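Local coordinates for Tll1590 protein (Thermosynechococcus elongatus, PDB 6LDQ), which belongs to the GT-B clan of glycosyltransferases and folds here into a Rossmann-like domain, a mostly parallel beta-sheet flanked by helices, at residues A[116-119]-A[120-124]; A[152-155]-A[156-160]; A[99-103]-A[104-108]; A[207-210]-A[211-214]. All coordinates share one frame; numbering follows the deposited sequence.

Interaction 1 (A[116-119]-A[120-124]); sequences SGWV and GWQLR
W118 meets W121 and Q122, three and four residues further along helix 113-126, which joins strand 108-112 to strand 130-134 in a beta-alpha-beta unit; its indole is the platform on which both rest. With CG anti to the backbone N (chi1 -165°), the side chain first points away from CB but carries the indole toward the next turn, where W121 and Q122 lie. CD1, the first atom of the five-membered ring to meet W121, lies 3.7 Å from W121 CE3. One atom further, W118 NE1 comes within 3.5 Å of W121 CZ3, at the edge of the W121 ring and near its plane. The pair is an offset edge-to-face stack, the rim of W121 turned toward the face of W118, with planes at 68°. Over the six-membered ring of W118 lies Q122, its CG 3.6 Å from the centroid and almost straight above it in a CH-pi contact. Q122 bends at chi2, laying its amide at only 24° to the indole plane, and its CD approaches W118 CH2 at 4.1 Å. Further round the helix, V119 CG1 and L123 CD1 touch at 3.7 Å, branched chains suited to packing against V94 and F97 of helix 90-104. S116 OG bonds back to N112 O and V13 N. Apart from backbone bonds such as Q122 N to W118 O, the contact is one of dispersion and aromatic quadrupoles: the broad indole accepts C-H groups over its face, an attraction that depends on close fit more than on exact direction.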
loop_
_atom_site.group_PDB
_atom_site.type_symbol
_atom_site.label_atom_id
_atom_site.label_comp_id
_atom_site.label_asym_id
_atom_site.label_seq_id
_atom_site.Cartn_x
_atom_site.Cartn_y
_atom_site.Cartn_z
ATOM N N SER A 116 2.079 -5.928 -3.331
ATOM C CA SER A 116 2.500 -5.056 -2.235
ATOM C C SER A 116 1.951 -5.554 -0.901
ATOM O O SER A 116 2.598 -5.398 0.139
ATOM C CB SER A 116 2.033 -3.634 -2.507
ATOM O OG SER A 116 2.366 -3.235 -3.830
ATOM N N GLY A 117 0.780 -6.206 -0.917
ATOM C CA GLY A 117 0.189 -6.679 0.323
ATOM C C GLY A 117 0.968 -7.786 0.992
ATOM O O GLY A 117 1.018 -7.861 2.220
ATOM N N TRP A 118 1.540 -8.695 0.192
ATOM C CA TRP A 118 2.531 -9.631 0.709
ATOM C C TRP A 118 3.625 -8.890 1.483
ATOM O O TRP A 118 4.024 -9.290 2.585
ATOM C CB TRP A 118 3.131 -10.413 -0.463
ATOM C CG TRP A 118 3.881 -11.625 -0.034
ATOM C CD1 TRP A 118 3.365 -12.876 0.192
ATOM C CD2 TRP A 118 5.274 -11.703 0.253
ATOM N NE1 TRP A 118 4.372 -13.728 0.589
ATOM C CE2 TRP A 118 5.549 -13.028 0.641
ATOM C CE3 TRP A 118 6.319 -10.771 0.234
ATOM C CZ2 TRP A 118 6.835 -13.458 0.989
ATOM C CZ3 TRP A 118 7.604 -11.199 0.575
ATOM C CH2 TRP A 118 7.849 -12.538 0.939
ATOM N N VAL A 119 4.122 -7.806 0.910
ATOM C CA VAL A 119 5.124 -7.007 1.618
ATOM C C VAL A 119 4.540 -6.512 2.938
ATOM O O VAL A 119 5.156 -6.646 4.004
ATOM C CB VAL A 119 5.616 -5.854 0.724
ATOM C CG1 VAL A 119 6.483 -4.863 1.517
ATOM C CG2 VAL A 119 6.380 -6.392 -0.494
ATOM N N GLY A 120 3.311 -5.988 2.893
ATOM C CA GLY A 120 2.665 -5.553 4.124
ATOM C C GLY A 120 2.480 -6.689 5.111
ATOM O O GLY A 120 2.749 -6.542 6.305
ATOM N N TRP A 121 2.050 -7.853 4.611
ATOM C CA TRP A 121 1.891 -9.024 5.461
ATOM C C TRP A 121 3.202 -9.417 6.147
ATOM O O TRP A 121 3.216 -9.730 7.343
ATOM C CB TRP A 121 1.357 -10.176 4.609
ATOM C CG TRP A 121 1.239 -11.448 5.320
ATOM C CD1 TRP A 121 0.599 -11.683 6.498
ATOM C CD2 TRP A 121 1.770 -12.697 4.887
ATOM N NE1 TRP A 121 0.697 -13.018 6.827
ATOM C CE2 TRP A 121 1.415 -13.661 5.853
ATOM C CE3 TRP A 121 2.517 -13.094 3.778
ATOM C CZ2 TRP A 121 1.788 -14.995 5.746
ATOM C CZ3 TRP A 121 2.888 -14.424 3.671
ATOM C CH2 TRP A 121 2.516 -15.357 4.648
ATOM N N GLN A 122 4.307 -9.455 5.393
ATOM C CA GLN A 122 5.601 -9.776 5.997
ATOM C C GLN A 122 5.996 -8.728 7.039
ATOM O O GLN A 122 6.497 -9.060 8.126
ATOM C CB GLN A 122 6.673 -9.875 4.909
ATOM C CG GLN A 122 6.620 -11.175 4.130
ATOM C CD GLN A 122 7.109 -12.316 4.974
ATOM O OE1 GLN A 122 8.129 -12.190 5.651
ATOM N NE2 GLN A 122 6.386 -13.427 4.960
ATOM N N LEU A 123 5.771 -7.457 6.726
ATOM C CA LEU A 123 6.106 -6.410 7.691
ATOM C C LEU A 123 5.261 -6.520 8.956
ATOM O O LEU A 123 5.793 -6.437 10.074
ATOM C CB LEU A 123 5.957 -5.041 7.031
ATOM C CG LEU A 123 7.001 -4.762 5.940
ATOM C CD1 LEU A 123 6.592 -3.627 5.018
ATOM C CD2 LEU A 123 8.364 -4.484 6.555
ATOM N N ARG A 124 3.945 -6.745 8.805
ATOM C CA ARG A 124 3.066 -6.812 9.968
ATOM C C ARG A 124 3.430 -7.971 10.885
ATOM O O ARG A 124 3.149 -7.914 12.088
ATOM C CB ARG A 124 1.597 -6.909 9.527
ATOM C CG ARG A 124 0.556 -6.679 10.631
ATOM C CD ARG A 124 0.684 -5.306 11.303
ATOM N NE ARG A 124 -0.179 -5.178 12.485
ATOM C CZ ARG A 124 0.078 -5.729 13.673
ATOM N NH1 ARG A 124 1.178 -6.448 13.857
ATOM N NH2 ARG A 124 -0.767 -5.578 14.677
#

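Interaction 2 (A[152-155]-A[156-160]); sequences RDET and RLMVE
D153 and R156 run side by side in the first turn of helix 153-166, pointing the same way, with carboxylate and guanidinium planes 74° apart. That steep angle excludes a flat, two-pronged pairing: OD1 of D153 receives the N-H of R156 NH1 in a salt bridge modelled at 2.4 Å, so short that the exact spacing is doubtful. R156 NH2 is also near, 3.0 Å from D153 OD1, and the guanidinium has D153 CA over one face. R156 leaves the helix with CG swung beside its own carbonyl carbon (chi1 -177°), then turns at chi3 to bring its head back over the aspartate. R152 crosses R156 obliquely, its guanidinium plane 40° from the other, and its NH1 lies 3.6 Å from R156 NH1 at that group's edge. The nearby carboxylate and a water probably offset the like charges, although the R152 NH1 to D153 OD1 pair is long, with the oxygen well out of the R152 plane. The water joins the two arginines, accepting from R152 NH1 at 2.7 Å and weakly from R156 NH1. An aspartate suits the first turn, where its negative charge would probably interact favourably with the positive end of the helix dipole. On another side of the helix, T155 CG2 faces V159 CG2 at 4.0 Å, small branched groups lying alongside one another. The polar cluster stands at the surface, with R152 leaning on E84 and R156 touching W114 of helix 113-126 and Y180 of helix 175-185. L157 packs on V185 of that last helix, and V159 rests on helix 113-126.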
loop_
_atom_site.group_PDB
_atom_site.type_symbol
_atom_site.label_atom_id
_atom_site.label_comp_id
_atom_site.label_asym_id
_atom_site.label_seq_id
_atom_site.Cartn_x
_atom_site.Cartn_y
_atom_site.Cartn_z
ATOM N N ARG A 152 0.112 -19.513 -9.851
ATOM C CA ARG A 152 0.040 -18.080 -9.644
ATOM C C ARG A 152 -1.297 -17.718 -9.019
ATOM O O ARG A 152 -1.343 -16.909 -8.091
ATOM C CB ARG A 152 0.233 -17.312 -10.953
ATOM C CG ARG A 152 0.150 -15.801 -10.774
ATOM C CD ARG A 152 0.492 -15.035 -12.056
ATOM N NE ARG A 152 -0.335 -15.453 -13.188
ATOM C CZ ARG A 152 -1.622 -15.153 -13.335
ATOM N NH1 ARG A 152 -2.249 -14.415 -12.426
ATOM N NH2 ARG A 152 -2.284 -15.590 -14.400
ATOM N N ASP A 153 -2.384 -18.303 -9.542
ATOM C CA ASP A 153 -3.682 -18.139 -8.894
ATOM C C ASP A 153 -3.645 -18.708 -7.486
ATOM O O ASP A 153 -4.235 -18.142 -6.561
ATOM C CB ASP A 153 -4.792 -18.814 -9.713
ATOM C CG ASP A 153 -5.186 -18.018 -10.949
ATOM O OD1 ASP A 153 -4.967 -16.781 -10.971
ATOM O OD2 ASP A 153 -5.715 -18.630 -11.905
ATOM N N GLU A 154 -2.946 -19.829 -7.307
ATOM C CA GLU A 154 -2.841 -20.447 -5.991
ATOM C C GLU A 154 -2.157 -19.512 -5.009
ATOM O O GLU A 154 -2.638 -19.313 -3.886
ATOM C CB GLU A 154 -2.078 -21.764 -6.095
ATOM C CG GLU A 154 -1.510 -22.298 -4.790
ATOM C CD GLU A 154 -0.934 -23.706 -4.969
ATOM O OE1 GLU A 154 -0.176 -24.179 -4.094
ATOM O OE2 GLU A 154 -1.253 -24.341 -6.000
ATOM N N THR A 155 -1.040 -18.914 -5.430
ATOM C CA THR A 155 -0.345 -17.957 -4.576
ATOM C C THR A 155 -1.228 -16.756 -4.276
ATOM O O THR A 155 -1.393 -16.367 -3.113
ATOM C CB THR A 155 0.958 -17.512 -5.244
ATOM O OG1 THR A 155 1.910 -18.569 -5.129
ATOM C CG2 THR A 155 1.513 -16.255 -4.569
ATOM N N ARG A 156 -1.805 -16.153 -5.316
ATOM C CA ARG A 156 -2.586 -14.936 -5.111
ATOM C C ARG A 156 -3.698 -15.162 -4.090
ATOM O O ARG A 156 -3.863 -14.377 -3.148
ATOM C CB ARG A 156 -3.143 -14.455 -6.452
ATOM C CG ARG A 156 -3.915 -13.141 -6.399
ATOM C CD ARG A 156 -4.521 -12.823 -7.749
ATOM N NE ARG A 156 -5.666 -13.688 -8.017
ATOM C CZ ARG A 156 -5.766 -14.529 -9.039
ATOM N NH1 ARG A 156 -4.782 -14.638 -9.918
ATOM N NH2 ARG A 156 -6.866 -15.269 -9.178
ATOM N N LEU A 157 -4.447 -16.259 -4.236
ATOM C CA LEU A 157 -5.577 -16.522 -3.352
ATOM C C LEU A 157 -5.136 -16.704 -1.901
ATOM O O LEU A 157 -5.786 -16.192 -0.981
ATOM C CB LEU A 157 -6.339 -17.762 -3.842
ATOM C CG LEU A 157 -7.511 -17.433 -4.771
ATOM C CD1 LEU A 157 -8.596 -16.635 -4.028
ATOM C CD2 LEU A 157 -7.047 -16.684 -6.030
ATOM N N MET A 158 -4.064 -17.461 -1.672
ATOM C CA MET A 158 -3.585 -17.666 -0.307
ATOM C C MET A 158 -3.107 -16.349 0.296
ATOM O O MET A 158 -3.366 -16.053 1.471
ATOM C CB MET A 158 -2.436 -18.674 -0.294
ATOM C CG MET A 158 -2.860 -20.136 -0.523
ATOM S SD MET A 158 -1.374 -21.162 -0.656
ATOM C CE MET A 158 -1.136 -21.556 1.063
ATOM N N VAL A 159 -2.419 -15.543 -0.504
ATOM C CA VAL A 159 -1.917 -14.266 0.005
ATOM C C VAL A 159 -3.072 -13.309 0.253
ATOM O O VAL A 159 -3.119 -12.612 1.275
ATOM C CB VAL A 159 -0.895 -13.656 -0.969
ATOM C CG1 VAL A 159 -0.487 -12.244 -0.480
ATOM C CG2 VAL A 159 0.318 -14.547 -1.134
ATOM N N GLU A 160 -4.030 -13.265 -0.677
ATOM C CA GLU A 160 -5.177 -12.383 -0.508
ATOM C C GLU A 160 -5.987 -12.750 0.733
ATOM O O GLU A 160 -6.511 -11.870 1.429
ATOM C CB GLU A 160 -6.028 -12.406 -1.779
ATOM C CG GLU A 160 -5.256 -11.865 -2.986
ATOM C CD GLU A 160 -6.115 -11.513 -4.180
ATOM O OE1 GLU A 160 -5.749 -10.563 -4.897
ATOM O OE2 GLU A 160 -7.125 -12.199 -4.428
HETATM O O HOH W 1 -1.919 -12.703 -10.377
#

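Interaction 3 (A[99-103]-A[104-108]); sequences AYHAK and YGYPL
Y100 and Y104, one turn apart at the C-terminal end of helix 90-104, lie side by side, CD2 of Y100 3.9 Å from CE2 of Y104. The tighter part lies where the chain leaves the helix. Y104 N bonds to Y100 O at 2.9 Å, and that same oxygen, which also takes K103 N, sits at the edge of the Y104 ring and in its plane. G105 N reaches H101 O at 3.1 Å, from above the carbonyl plane and less straight (142°). Glycine suits this position because its phi is positive (57°), which takes the chain out of the helix and lets Y106 pack against the last turn. There the Y106 ring has Y104 CB 3.5 Å above one face, while its CE2 touches H101 CA at 4.0 Å. The solvent side is looser: K103 extends alongside Y104, yet NZ remains 4.2 Å from Y104 OH, a flexible, charged chain fitted to an exposed helix end. Inward, Y106 OH bonds to D48, Y100 stacks edge-to-face with F50 and packs on I71 and L73 of strand 68-73, and L108 begins strand 108-112, hydrogen-bonded to A9 of strand 8-11.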
loop_
_atom_site.group_PDB
_atom_site.type_symbol
_atom_site.label_atom_id
_atom_site.label_comp_id
_atom_site.label_asym_id
_atom_site.label_seq_id
_atom_site.Cartn_x
_atom_site.Cartn_y
_atom_site.Cartn_z
ATOM N N ALA A 99 15.101 -0.702 5.263
ATOM C CA ALA A 99 16.076 0.351 5.550
ATOM C C ALA A 99 15.401 1.699 5.793
ATOM O O ALA A 99 15.891 2.493 6.605
ATOM C CB ALA A 99 17.091 0.484 4.413
ATOM N N TYR A 100 14.295 1.984 5.093
ATOM C CA TYR A 100 13.537 3.212 5.352
ATOM C C TYR A 100 12.677 3.093 6.601
ATOM O O TYR A 100 12.612 4.036 7.405
ATOM C CB TYR A 100 12.667 3.570 4.144
ATOM C CG TYR A 100 13.434 4.230 3.030
ATOM C CD1 TYR A 100 14.107 3.469 2.063
ATOM C CD2 TYR A 100 13.502 5.612 2.937
ATOM C CE1 TYR A 100 14.828 4.072 1.045
ATOM C CE2 TYR A 100 14.225 6.222 1.920
ATOM C CZ TYR A 100 14.880 5.453 0.978
ATOM O OH TYR A 100 15.578 6.090 -0.022
ATOM N N HIS A 101 11.983 1.963 6.764
ATOM C CA HIS A 101 11.177 1.738 7.958
ATOM C C HIS A 101 12.031 1.712 9.221
ATOM O O HIS A 101 11.534 2.021 10.313
ATOM C CB HIS A 101 10.386 0.425 7.820
ATOM C CG HIS A 101 9.650 0.036 9.064
ATOM N ND1 HIS A 101 10.138 -0.889 9.962
ATOM C CD2 HIS A 101 8.466 0.457 9.564
ATOM C CE1 HIS A 101 9.283 -1.023 10.961
ATOM N NE2 HIS A 101 8.262 -0.213 10.747
ATOM N N ALA A 102 13.308 1.344 9.101
ATOM C CA ALA A 102 14.175 1.295 10.275
ATOM C C ALA A 102 14.422 2.680 10.860
ATOM O O ALA A 102 14.631 2.796 12.067
ATOM C CB ALA A 102 15.511 0.641 9.938
ATOM N N LYS A 103 14.399 3.719 10.028
ATOM C CA LYS A 103 14.593 5.108 10.449
ATOM C C LYS A 103 13.275 5.850 10.651
ATOM O O LYS A 103 13.092 6.537 11.666
ATOM C CB LYS A 103 15.439 5.836 9.402
ATOM C CG LYS A 103 16.077 7.130 9.835
ATOM C CD LYS A 103 16.761 7.772 8.628
ATOM C CE LYS A 103 17.427 9.084 8.980
ATOM N NZ LYS A 103 17.689 9.910 7.771
ATOM N N TYR A 104 12.346 5.735 9.696
ATOM C CA TYR A 104 11.134 6.550 9.752
ATOM C C TYR A 104 10.052 5.955 10.631
ATOM O O TYR A 104 9.170 6.697 11.084
ATOM C CB TYR A 104 10.594 6.795 8.342
ATOM C CG TYR A 104 11.528 7.686 7.557
ATOM C CD1 TYR A 104 11.445 9.068 7.647
ATOM C CD2 TYR A 104 12.526 7.142 6.776
ATOM C CE1 TYR A 104 12.326 9.882 6.952
ATOM C CE2 TYR A 104 13.402 7.934 6.080
ATOM C CZ TYR A 104 13.304 9.307 6.170
ATOM O OH TYR A 104 14.190 10.074 5.457
ATOM N N GLY A 105 10.102 4.656 10.898
ATOM C CA GLY A 105 9.175 4.038 11.835
ATOM C C GLY A 105 7.707 4.224 11.523
ATOM O O GLY A 105 6.899 4.317 12.454
ATOM N N TYR A 106 7.337 4.288 10.241
ATOM C CA TYR A 106 5.962 4.507 9.773
ATOM C C TYR A 106 4.885 3.850 10.630
ATOM O O TYR A 106 4.766 2.612 10.638
ATOM C CB TYR A 106 5.822 4.010 8.330
ATOM C CG TYR A 106 6.854 4.578 7.380
ATOM C CD1 TYR A 106 6.792 5.899 6.961
ATOM C CD2 TYR A 106 7.901 3.797 6.921
ATOM C CE1 TYR A 106 7.742 6.430 6.092
ATOM C CE2 TYR A 106 8.857 4.308 6.050
ATOM C CZ TYR A 106 8.777 5.619 5.634
ATOM O OH TYR A 106 9.734 6.124 4.781
ATOM N N PRO A 107 4.063 4.640 11.346
ATOM C CA PRO A 107 2.960 4.047 12.126
ATOM C C PRO A 107 1.829 3.514 11.273
ATOM O O PRO A 107 0.976 2.785 11.787
ATOM C CB PRO A 107 2.468 5.220 13.002
ATOM C CG PRO A 107 2.975 6.471 12.308
ATOM C CD PRO A 107 4.302 6.053 11.726
ATOM N N LEU A 108 1.745 3.920 10.022
ATOM C CA LEU A 108 0.725 3.432 9.112
ATOM C C LEU A 108 1.418 3.109 7.803
ATOM O O LEU A 108 2.281 3.861 7.333
ATOM C CB LEU A 108 -0.393 4.460 8.889
ATOM C CG LEU A 108 -1.609 4.137 8.015
ATOM C CD1 LEU A 108 -2.841 4.863 8.597
ATOM C CD2 LEU A 108 -1.371 4.587 6.580
#

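Interaction 4 (A[207-210]-A[211-214]); sequences MGQL and YRQL
Unbroken i to i+4 bonds run through this piece of helix 200-216, from Y211 N to M207 O (2.9 Å) to L214 N on L210 O (2.8 Å). Y211 lies back along the helix: with CG opposite its own carbonyl carbon (chi1 -65°) the ring swings toward the preceding turn, where M207 O lies 3.2 Å above one face, toward the rim. The M207 CG methylene touches Y211 CE1 at 3.6 Å, and the flexible chain then turns off toward I171 and helix 32-42. The Y211 hydroxyl bonds to H110 ND1 and its ring meets W45 edge-to-face, tyrosine thus serving both a buried apolar seat and a polar tip. In this Rossmann-like domain the helix covers the sheet: M207 and L210 reach I171 and C169 of strand 169-172, and L214 reaches L132 of strand 130-134. The outward side is polar. Q209 bends at chi2 and sends NE2 to Q213 OE1 at 2.5 Å, shorter than such a bond usually is, so the exact spacing is doubtful; the acceptor lies in the Q209 amide plane and the donor on a lone pair of the Q213 carbonyl, although the two amide planes are 59° apart. R212 folds back at chi3, laying its guanidinium over Q209 CA at 3.8 Å above the plane, nearly perpendicular to the Q209 amide; its side chain also touches H3, M4 and W45.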
loop_
_atom_site.group_PDB
_atom_site.type_symbol
_atom_site.label_atom_id
_atom_site.label_comp_id
_atom_site.label_asym_id
_atom_site.label_seq_id
_atom_site.Cartn_x
_atom_site.Cartn_y
_atom_site.Cartn_z
ATOM N N MET A 207 -9.871 8.505 2.650
ATOM C CA MET A 207 -8.766 7.694 3.166
ATOM C C MET A 207 -8.201 8.283 4.456
ATOM O O MET A 207 -7.989 7.563 5.445
ATOM C CB MET A 207 -7.667 7.575 2.113
ATOM C CG MET A 207 -6.929 6.253 2.159
ATOM S SD MET A 207 -7.950 4.881 1.569
ATOM C CE MET A 207 -7.905 5.203 -0.191
ATOM N N GLY A 208 -7.934 9.593 4.452
ATOM C CA GLY A 208 -7.478 10.252 5.662
ATOM C C GLY A 208 -8.358 9.942 6.849
ATOM O O GLY A 208 -7.865 9.624 7.932
ATOM N N GLN A 209 -9.683 10.004 6.650
ATOM C CA GLN A 209 -10.617 9.727 7.736
ATOM C C GLN A 209 -10.452 8.303 8.251
ATOM O O GLN A 209 -10.507 8.059 9.461
ATOM C CB GLN A 209 -12.053 9.971 7.262
ATOM C CG GLN A 209 -13.099 9.105 7.963
ATOM C CD GLN A 209 -13.363 9.588 9.374
ATOM O OE1 GLN A 209 -13.153 10.762 9.679
ATOM N NE2 GLN A 209 -13.806 8.689 10.246
ATOM N N LEU A 210 -10.248 7.345 7.348
ATOM C CA LEU A 210 -10.007 5.978 7.791
ATOM C C LEU A 210 -8.740 5.903 8.632
ATOM O O LEU A 210 -8.745 5.349 9.741
ATOM C CB LEU A 210 -9.924 5.042 6.583
ATOM C CG LEU A 210 -11.201 4.219 6.368
ATOM C CD1 LEU A 210 -11.212 3.097 7.377
ATOM C CD2 LEU A 210 -12.487 5.074 6.499
ATOM N N TYR A 211 -7.651 6.500 8.132
ATOM C CA TYR A 211 -6.404 6.545 8.890
ATOM C C TYR A 211 -6.661 7.011 10.321
ATOM O O TYR A 211 -6.288 6.342 11.291
ATOM C CB TYR A 211 -5.405 7.483 8.200
ATOM C CG TYR A 211 -4.924 7.058 6.813
ATOM C CD1 TYR A 211 -5.322 5.844 6.239
ATOM C CD2 TYR A 211 -4.071 7.879 6.083
ATOM C CE1 TYR A 211 -4.887 5.476 4.977
ATOM C CE2 TYR A 211 -3.629 7.531 4.831
ATOM C CZ TYR A 211 -4.034 6.316 4.278
ATOM O OH TYR A 211 -3.584 5.981 3.023
ATOM N N ARG A 212 -7.346 8.145 10.467
ATOM C CA ARG A 212 -7.578 8.684 11.799
ATOM C C ARG A 212 -8.442 7.750 12.636
ATOM O O ARG A 212 -8.170 7.541 13.822
ATOM C CB ARG A 212 -8.195 10.075 11.676
ATOM C CG ARG A 212 -7.290 11.049 10.927
ATOM C CD ARG A 212 -7.716 12.497 11.137
ATOM N NE ARG A 212 -8.629 12.916 10.082
ATOM C CZ ARG A 212 -9.949 12.809 10.162
ATOM N NH1 ARG A 212 -10.715 13.205 9.154
ATOM N NH2 ARG A 212 -10.502 12.298 11.254
ATOM N N GLN A 213 -9.473 7.163 12.031
ATOM C CA GLN A 213 -10.270 6.148 12.716
ATOM C C GLN A 213 -9.393 5.026 13.265
ATOM O O GLN A 213 -9.502 4.650 14.439
ATOM C CB GLN A 213 -11.304 5.567 11.750
ATOM C CG GLN A 213 -12.726 5.989 11.983
ATOM C CD GLN A 213 -13.632 5.472 10.885
ATOM O OE1 GLN A 213 -14.326 6.242 10.219
ATOM N NE2 GLN A 213 -13.604 4.164 10.668
ATOM N N LEU A 214 -8.535 4.464 12.412
ATOM C CA LEU A 214 -7.592 3.434 12.845
ATOM C C LEU A 214 -6.745 3.904 14.024
ATOM O O LEU A 214 -6.579 3.180 15.012
ATOM C CB LEU A 214 -6.684 3.039 11.681
ATOM C CG LEU A 214 -7.208 2.066 10.632
ATOM C CD1 LEU A 214 -6.027 1.396 9.955
ATOM C CD2 LEU A 214 -8.113 1.027 11.280
#

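All four contacts are local, following one another along the chain as interactions 3, 1, 2 and 4, and they touch in two pairs. Interactions 1 and 2 have centres about 14 Å apart and join where W118 CD1 packs on V159 CG2 at 3.7 Å, coupling helix 113-126 to helix 153-166. Interactions 3 and 4, with centres about 19 Å apart, meet through L108 CD1 and Y211 CG at 3.5 Å, so the start of strand 108-112 packs against helix 200-216. Interactions 1 and 3 come within about 5 Å at their nearest atoms without touching. Interactions 2 and 4 are the most distant pair, about 28 Å between centres.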